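Local coordinates for solute carrier family 15 member 1 (Mus musculus, PDB 5A9D), which is a proton-coupled peptide transporter of the small intestine, represented here by its extracellular domain, at residues A[138-150]-A[168-180]. Residues are numbered along the deposited sequence; the frame is centred on the assembly and turned at random. Where two conformers were deposited one is given.
Sequences QYTINTTAVAPTC and VIRRASDGCLEVK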
ATOM      1  N   GLN A 138     -22.240 -11.302   7.456  1.00 46.88           N
ATOM      2  CA  GLN A 138     -22.795 -10.246   8.291  1.00 46.34           C
ATOM      3  C   GLN A 138     -21.642  -9.297   8.652  1.00 45.72           C
ATOM      4  O   GLN A 138     -20.517  -9.739   8.827  1.00 45.70           O
ATOM      5  CB  GLN A 138     -23.405 -10.818   9.573  1.00 50.17           C
ATOM      6  CG  GLN A 138     -24.757 -11.476   9.373  1.00 72.31           C
ATOM      7  CD  GLN A 138     -25.693 -11.053  10.464  1.00 95.13           C
ATOM      8  OE1 GLN A 138     -25.727 -11.658  11.548  1.00 89.10           O
ATOM      9  NE2 GLN A 138     -26.424  -9.961  10.222  1.00 88.92           N
ATOM     10  N   TYR A 139     -21.913  -8.001   8.764  1.00 39.42           N
ATOM     11  CA  TYR A 139     -20.897  -7.043   9.187  1.00 36.51           C
ATOM     12  C   TYR A 139     -21.495  -5.848   9.909  1.00 43.88           C
ATOM     13  O   TYR A 139     -22.702  -5.588   9.815  1.00 44.42           O
ATOM     14  CB  TYR A 139     -19.967  -6.613   8.036  1.00 34.53           C
ATOM     15  CG  TYR A 139     -20.603  -5.818   6.922  1.00 35.51           C
ATOM     16  CD1 TYR A 139     -21.253  -6.454   5.865  1.00 38.11           C
ATOM     17  CD2 TYR A 139     -20.483  -4.435   6.875  1.00 34.57           C
ATOM     18  CE1 TYR A 139     -21.785  -5.724   4.803  1.00 36.91           C
ATOM     19  CE2 TYR A 139     -21.025  -3.698   5.835  1.00 35.83           C
ATOM     20  CZ  TYR A 139     -21.667  -4.343   4.799  1.00 39.16           C
ATOM     21  OH  TYR A 139     -22.146  -3.582   3.780  1.00 40.02           O
ATOM     22  N   THR A 140     -20.661  -5.149  10.679  1.00 38.60           N
ATOM     23  CA  THR A 140     -21.140  -3.985  11.392  1.00 37.08           C
ATOM     24  C   THR A 140     -20.357  -2.794  11.004  1.00 35.83           C
ATOM     25  O   THR A 140     -19.177  -2.904  10.721  1.00 33.69           O
ATOM     26  CB  THR A 140     -21.097  -4.155  12.932  1.00 40.22           C
ATOM     27  OG1 THR A 140     -19.737  -4.113  13.364  1.00 48.16           O
ATOM     28  CG2 THR A 140     -21.803  -5.410  13.424  1.00 38.49           C
ATOM     29  N   ILE A 141     -20.984  -1.633  11.106  1.00 33.47           N
ATOM     30  CA  ILE A 141     -20.335  -0.366  10.840  1.00 33.64           C
ATOM     31  C   ILE A 141     -20.608   0.534  12.032  1.00 40.38           C
ATOM     32  O   ILE A 141     -21.760   0.765  12.372  1.00 40.43           O
ATOM     33  CB  ILE A 141     -20.787   0.295   9.509  1.00 35.42           C
ATOM     34  CG1 ILE A 141     -20.364  -0.533   8.282  1.00 34.60           C
ATOM     35  CG2 ILE A 141     -20.216   1.733   9.415  1.00 35.29           C
ATOM     36  CD1 ILE A 141     -21.177  -0.194   7.024  1.00 41.68           C
ATOM     37  N   ASN A 142     -19.552   1.029  12.661  1.00 39.18           N
ATOM     38  CA  ASN A 142     -19.657   1.939  13.799  1.00 41.64           C
ATOM     39  C   ASN A 142     -18.924   3.236  13.488  1.00 44.58           C
ATOM     40  O   ASN A 142     -17.809   3.222  12.959  1.00 42.83           O
ATOM     41  CB  ASN A 142     -19.197   1.271  15.098  1.00 43.11           C
ATOM     42  CG  ASN A 142     -20.199   0.239  15.585  1.00 62.92           C
ATOM     43  OD1 ASN A 142     -21.112   0.547  16.353  1.00 59.80           O
ATOM     44  ND2 ASN A 142     -20.098  -1.000  15.107  1.00 46.10           N
ATOM     45  N   THR A 143     -19.621   4.352  13.701  1.00 43.00           N
ATOM     46  CA  THR A 143     -19.157   5.709  13.420  1.00 43.42           C
ATOM     47  C   THR A 143     -19.913   6.724  14.282  1.00 52.34           C
ATOM     48  O   THR A 143     -21.040   6.452  14.717  1.00 53.48           O
ATOM     49  CB  THR A 143     -19.285   6.022  11.904  1.00 46.79           C
ATOM     50  OG1 THR A 143     -18.718   7.299  11.611  1.00 45.48           O
ATOM     51  CG2 THR A 143     -20.729   5.928  11.374  1.00 45.16           C
ATOM     52  N   THR A 144     -19.284   7.900  14.524  1.00 50.98           N
ATOM     53  CA  THR A 144     -19.883   9.023  15.259  1.00 53.33           C
ATOM     54  C   THR A 144     -20.677   9.926  14.269  1.00 58.19           C
ATOM     55  O   THR A 144     -21.409  10.823  14.701  1.00 61.48           O
ATOM     56  CB  THR A 144     -18.793   9.829  16.011  1.00 59.48           C
ATOM     57  OG1 THR A 144     -17.829  10.332  15.073  1.00 51.05           O
ATOM     58  CG2 THR A 144     -18.107   9.027  17.122  1.00 58.33           C
ATOM     59  N   ALA A 145     -20.526   9.678  12.951  1.00 51.39           N
ATOM     60  CA  ALA A 145     -21.168  10.431  11.866  1.00 51.06           C
ATOM     61  C   ALA A 145     -22.703  10.350  11.851  1.00 56.26           C
ATOM     62  O   ALA A 145     -23.358  11.265  11.330  1.00 56.66           O
ATOM     63  CB  ALA A 145     -20.609   9.994  10.523  1.00 48.75           C
ATOM     64  N   VAL A 146     -23.273   9.274  12.434  1.00 50.87           N
ATOM     65  CA  VAL A 146     -24.726   9.065  12.483  1.00 50.45           C
ATOM     66  C   VAL A 146     -25.247   8.954  13.927  1.00 57.23           C
ATOM     67  O   VAL A 146     -24.456   8.751  14.856  1.00 57.36           O
ATOM     68  CB  VAL A 146     -25.175   7.858  11.606  1.00 51.90           C
ATOM     69  CG1 VAL A 146     -25.015   8.159  10.118  1.00 49.66           C
ATOM     70  CG2 VAL A 146     -24.440   6.571  11.990  1.00 50.53           C
ATOM     71  N   ALA A 147     -26.582   9.062  14.109  1.00 54.87           N
ATOM     72  CA  ALA A 147     -27.239   8.922  15.414  1.00 57.76           C
ATOM     73  C   ALA A 147     -26.992   7.509  15.997  1.00 61.63           C
ATOM     74  O   ALA A 147     -26.940   6.548  15.218  1.00 56.20           O
ATOM     75  CB  ALA A 147     -28.730   9.166  15.270  1.00 60.47           C
ATOM     76  N   PRO A 148     -26.824   7.356  17.346  1.00 62.06           N
ATOM     77  CA  PRO A 148     -26.576   6.010  17.916  1.00 62.39           C
ATOM     78  C   PRO A 148     -27.733   5.024  17.715  1.00 65.76           C
ATOM     79  O   PRO A 148     -27.530   3.810  17.787  1.00 64.88           O
ATOM     80  CB  PRO A 148     -26.340   6.295  19.409  1.00 67.75           C
ATOM     81  CG  PRO A 148     -27.007   7.585  19.660  1.00 74.48           C
ATOM     82  CD  PRO A 148     -26.823   8.387  18.404  1.00 66.81           C
ATOM     83  N   THR A 149     -28.941   5.566  17.470  1.00 62.16           N
ATOM     84  CA  THR A 149     -30.182   4.829  17.218  1.00 62.86           C
ATOM     85  C   THR A 149     -30.218   4.163  15.827  1.00 61.63           C
ATOM     86  O   THR A 149     -30.998   3.221  15.634  1.00 63.29           O
ATOM     87  CB  THR A 149     -31.393   5.755  17.398  1.00 74.35           C
ATOM     88  OG1 THR A 149     -31.266   6.871  16.510  1.00 76.21           O
ATOM     89  CG2 THR A 149     -31.565   6.231  18.841  1.00 77.02           C
ATOM     90  N   CYS A 150     -29.369   4.641  14.880  0.50 49.32           N
ATOM     91  CA  CYS A 150     -29.243   4.138  13.502  0.50 43.90           C
ATOM     92  C   CYS A 150     -28.774   2.688  13.472  0.50 50.38           C
ATOM     93  O   CYS A 150     -27.935   2.287  14.285  0.50 49.25           O
ATOM     94  CB  CYS A 150     -28.306   5.010  12.673  0.50 38.92           C
ATOM     95  SG  CYS A 150     -28.896   6.684  12.335  0.50 42.23           S
ATOM     96  N   VAL A 168     -19.045   0.848  -0.702  1.00 30.40           N
ATOM     97  CA  VAL A 168     -19.005   2.305  -0.477  1.00 29.56           C
ATOM     98  C   VAL A 168     -20.032   2.658   0.588  1.00 31.48           C
ATOM     99  O   VAL A 168     -21.211   2.425   0.396  1.00 32.65           O
ATOM    100  CB  VAL A 168     -19.205   3.119  -1.799  1.00 34.73           C
ATOM    101  CG1 VAL A 168     -19.326   4.614  -1.518  1.00 34.76           C
ATOM    102  CG2 VAL A 168     -18.076   2.856  -2.795  1.00 34.76           C
ATOM    103  N   ILE A 169     -19.575   3.244   1.695  1.00 28.25           N
ATOM    104  CA  ILE A 169     -20.412   3.639   2.819  1.00 27.05           C
ATOM    105  C   ILE A 169     -20.824   5.079   2.628  1.00 33.83           C
ATOM    106  O   ILE A 169     -19.950   5.935   2.525  1.00 34.07           O
ATOM    107  CB  ILE A 169     -19.607   3.453   4.138  1.00 28.21           C
ATOM    108  CG1 ILE A 169     -19.122   1.971   4.278  1.00 28.24           C
ATOM    109  CG2 ILE A 169     -20.439   3.959   5.370  1.00 26.82           C
ATOM    110  CD1 ILE A 169     -17.980   1.792   5.415  1.00 30.09           C
ATOM    111  N   ARG A 170     -22.140   5.367   2.647  1.00 32.55           N
ATOM    112  CA  ARG A 170     -22.641   6.747   2.522  1.00 33.19           C
ATOM    113  C   ARG A 170     -23.826   7.000   3.426  1.00 35.93           C
ATOM    114  O   ARG A 170     -24.397   6.042   3.966  1.00 34.42           O
ATOM    115  CB  ARG A 170     -23.043   7.041   1.069  1.00 33.38           C
ATOM    116  CG  ARG A 170     -24.114   6.101   0.507  1.00 38.51           C
ATOM    117  CD  ARG A 170     -24.830   6.758  -0.652  1.00 60.51           C
ATOM    118  NE  ARG A 170     -25.270   5.777  -1.639  1.00 77.97           N
ATOM    119  CZ  ARG A 170     -26.182   6.019  -2.575  1.00 98.79           C
ATOM    120  NH1 ARG A 170     -26.786   7.203  -2.634  1.00 88.84           N
ATOM    121  NH2 ARG A 170     -26.508   5.079  -3.452  1.00 84.87           N
ATOM    122  N   ARG A 171     -24.272   8.274   3.476  1.00 32.95           N
ATOM    123  CA  ARG A 171     -25.475   8.658   4.218  1.00 35.18           C
ATOM    124  C   ARG A 171     -26.672   8.234   3.406  1.00 40.08           C
ATOM    125  O   ARG A 171     -26.699   8.490   2.211  1.00 40.24           O
ATOM    126  CB  ARG A 171     -25.570  10.190   4.425  1.00 37.20           C
ATOM    127  CG  ARG A 171     -24.598  10.832   5.405  1.00 47.78           C
ATOM    128  CD  ARG A 171     -24.628  10.243   6.800  1.00 57.43           C
ATOM    129  NE  ARG A 171     -25.725  10.744   7.621  1.00 65.10           N
ATOM    130  CZ  ARG A 171     -25.671  11.855   8.352  1.00 76.46           C
ATOM    131  NH1 ARG A 171     -24.594  12.630   8.319  1.00 61.66           N
ATOM    132  NH2 ARG A 171     -26.704  12.211   9.103  1.00 61.93           N
ATOM    133  N   ALA A 172     -27.647   7.560   4.034  1.00 40.19           N
ATOM    134  CA  ALA A 172     -28.930   7.193   3.406  1.00 41.66           C
ATOM    135  C   ALA A 172     -29.845   8.406   3.479  1.00 43.97           C
ATOM    136  O   ALA A 172     -29.597   9.291   4.295  1.00 42.43           O
ATOM    137  CB  ALA A 172     -29.561   6.018   4.151  1.00 43.36           C
ATOM    138  N   SER A 173     -30.926   8.439   2.672  1.00 42.60           N
ATOM    139  CA  SER A 173     -31.880   9.557   2.668  1.00 45.08           C
ATOM    140  C   SER A 173     -32.476   9.873   4.061  1.00 51.10           C
ATOM    141  O   SER A 173     -32.718  11.037   4.363  1.00 50.78           O
ATOM    142  CB  SER A 173     -32.986   9.334   1.639  1.00 48.25           C
ATOM    143  OG  SER A 173     -33.789   8.224   2.003  1.00 57.51           O
ATOM    144  N   ASP A 174     -32.640   8.843   4.928  1.00 49.18           N
ATOM    145  CA  ASP A 174     -33.190   8.991   6.283  1.00 51.75           C
ATOM    146  C   ASP A 174     -32.157   9.473   7.320  1.00 56.17           C
ATOM    147  O   ASP A 174     -32.472   9.518   8.506  1.00 59.68           O
ATOM    148  CB  ASP A 174     -33.875   7.671   6.727  1.00 55.19           C
ATOM    149  CG  ASP A 174     -32.946   6.513   7.087  1.00 68.88           C
ATOM    150  OD1 ASP A 174     -31.826   6.443   6.527  1.00 66.87           O
ATOM    151  OD2 ASP A 174     -33.346   5.670   7.916  1.00 80.50           O
ATOM    152  N   GLY A 175     -30.944   9.814   6.874  1.00 50.14           N
ATOM    153  CA  GLY A 175     -29.875  10.285   7.754  1.00 50.10           C
ATOM    154  C   GLY A 175     -28.990   9.212   8.377  1.00 54.17           C
ATOM    155  O   GLY A 175     -27.994   9.541   9.044  1.00 52.94           O
ATOM    156  N   CYS A 176     -29.329   7.931   8.165  0.50 50.40           N
ATOM    157  CA  CYS A 176     -28.540   6.820   8.693  0.50 49.39           C
ATOM    158  C   CYS A 176     -27.534   6.290   7.654  0.50 50.50           C
ATOM    159  O   CYS A 176     -27.171   7.032   6.741  0.50 50.21           O
ATOM    160  CB  CYS A 176     -29.436   5.728   9.268  0.50 51.53           C
ATOM    161  SG  CYS A 176     -30.189   6.167  10.858  0.50 59.19           S
ATOM    162  N   LEU A 177     -27.056   5.050   7.803  1.00 44.84           N
ATOM    163  CA  LEU A 177     -26.063   4.463   6.907  1.00 43.18           C
ATOM    164  C   LEU A 177     -26.640   3.575   5.858  1.00 46.76           C
ATOM    165  O   LEU A 177     -27.621   2.878   6.092  1.00 50.33           O
ATOM    166  CB  LEU A 177     -24.979   3.677   7.672  1.00 43.40           C
ATOM    167  CG  LEU A 177     -24.042   4.473   8.538  1.00 49.06           C
ATOM    168  CD1 LEU A 177     -23.032   3.589   9.118  1.00 49.98           C
ATOM    169  CD2 LEU A 177     -23.359   5.560   7.759  1.00 49.99           C
ATOM    170  N   GLU A 178     -25.954   3.537   4.717  1.00 39.87           N
ATOM    171  CA  GLU A 178     -26.300   2.757   3.538  1.00 39.74           C
ATOM    172  C   GLU A 178     -24.964   2.319   2.916  1.00 38.98           C
ATOM    173  O   GLU A 178     -23.985   3.067   2.959  1.00 36.59           O
ATOM    174  CB  GLU A 178     -27.043   3.700   2.580  1.00 42.47           C
ATOM    175  CG  GLU A 178     -27.623   3.075   1.352  1.00 56.89           C
ATOM    176  CD  GLU A 178     -28.620   4.010   0.716  1.00 65.05           C
ATOM    177  OE1 GLU A 178     -28.185   4.923  -0.018  1.00 48.82           O
ATOM    178  OE2 GLU A 178     -29.832   3.859   0.991  1.00 83.33           O
ATOM    179  N   VAL A 179     -24.942   1.143   2.298  1.00 34.35           N
ATOM    180  CA  VAL A 179     -23.766   0.613   1.636  1.00 33.69           C
ATOM    181  C   VAL A 179     -24.083   0.235   0.176  1.00 38.16           C
ATOM    182  O   VAL A 179     -25.008  -0.530  -0.070  1.00 37.67           O
ATOM    183  CB  VAL A 179     -23.143  -0.574   2.435  1.00 38.77           C
ATOM    184  CG1 VAL A 179     -21.847  -1.049   1.780  1.00 38.72           C
ATOM    185  CG2 VAL A 179     -22.884  -0.194   3.897  1.00 38.04           C
ATOM    186  N   LYS A 180     -23.282   0.739  -0.779  1.00 34.35           N
ATOM    187  CA  LYS A 180     -23.406   0.374  -2.186  1.00 35.85           C
ATOM    188  C   LYS A 180     -22.238  -0.545  -2.555  1.00 39.12           C
ATOM    189  O   LYS A 180     -21.082  -0.214  -2.298  1.00 36.58           O
ATOM    190  CB  LYS A 180     -23.469   1.619  -3.100  1.00 39.36           C
ATOM    191  CG  LYS A 180     -23.796   1.238  -4.554  1.00 60.26           C
ATOM    192  CD  LYS A 180     -24.484   2.350  -5.333  1.00 59.32           C
ATOM    193  CE  LYS A 180     -24.730   1.962  -6.770  1.00 47.62           C
ATOM    194  NZ  LYS A 180     -25.272   3.104  -7.537  1.00 52.98           N
TER
HETATM  195  O   HOH W   1     -28.121   9.965  11.725  1.00 46.93           O
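Leu177 reaches across the sandwich between Ile141 and Val146 and illustrates how one branched side chain can serve two parts of an opposing segment. Its CD1 presses on Ile141 CG2 at 3.4 Å, tighter than usual for two carbons, and also meets the methyl of Thr143, while CD2 lies 3.9 Å from Val146 CG1. With CG anti to the carbonyl carbon (chi1 -68°) and CD1 extended (chi2 -176°), CD1 faces Ile141 and CD2 faces Val146. Cut back to alanine, this position would lose both methyls, which would probably open a gap among Ile141, Thr143 and Val146. Farther along the strand, Ile141 CD1 and Val179 CG2 meet tip to tip at 3.6 Å, and Val179 CG1 packs 3.2 Å from Tyr139 OH, CG2 lying at the edge of the ring.

At the other end, the Cys150–Cys176 disulfide locks the loop after strand 138-142 to the hairpin joining strands 164-171 and 177-184. Beside it, Gly175 O is gripped side-on by Arg171, through NE at 2.9 Å and NH2 at 3.0 Å; only NH2 lies on a lone pair, NE standing above the carbonyl plane. A water donates to the same oxygen and accepts from Ala147 N. The bends at chi2 and chi3 fold Arg171 back to this oxygen, and Ala145 O sits 3.5 Å above one guanidinium face.

Farther out, Thr143 OG1 forms an ST turn with Ala145 N and bonds to Met108 O. The contact thus joins two facing sheets of an immunoglobulin-like lobe: strand 138-142 lies between 109-113 and 153-155, whereas 164-171 lies between 97-103 and 177-184.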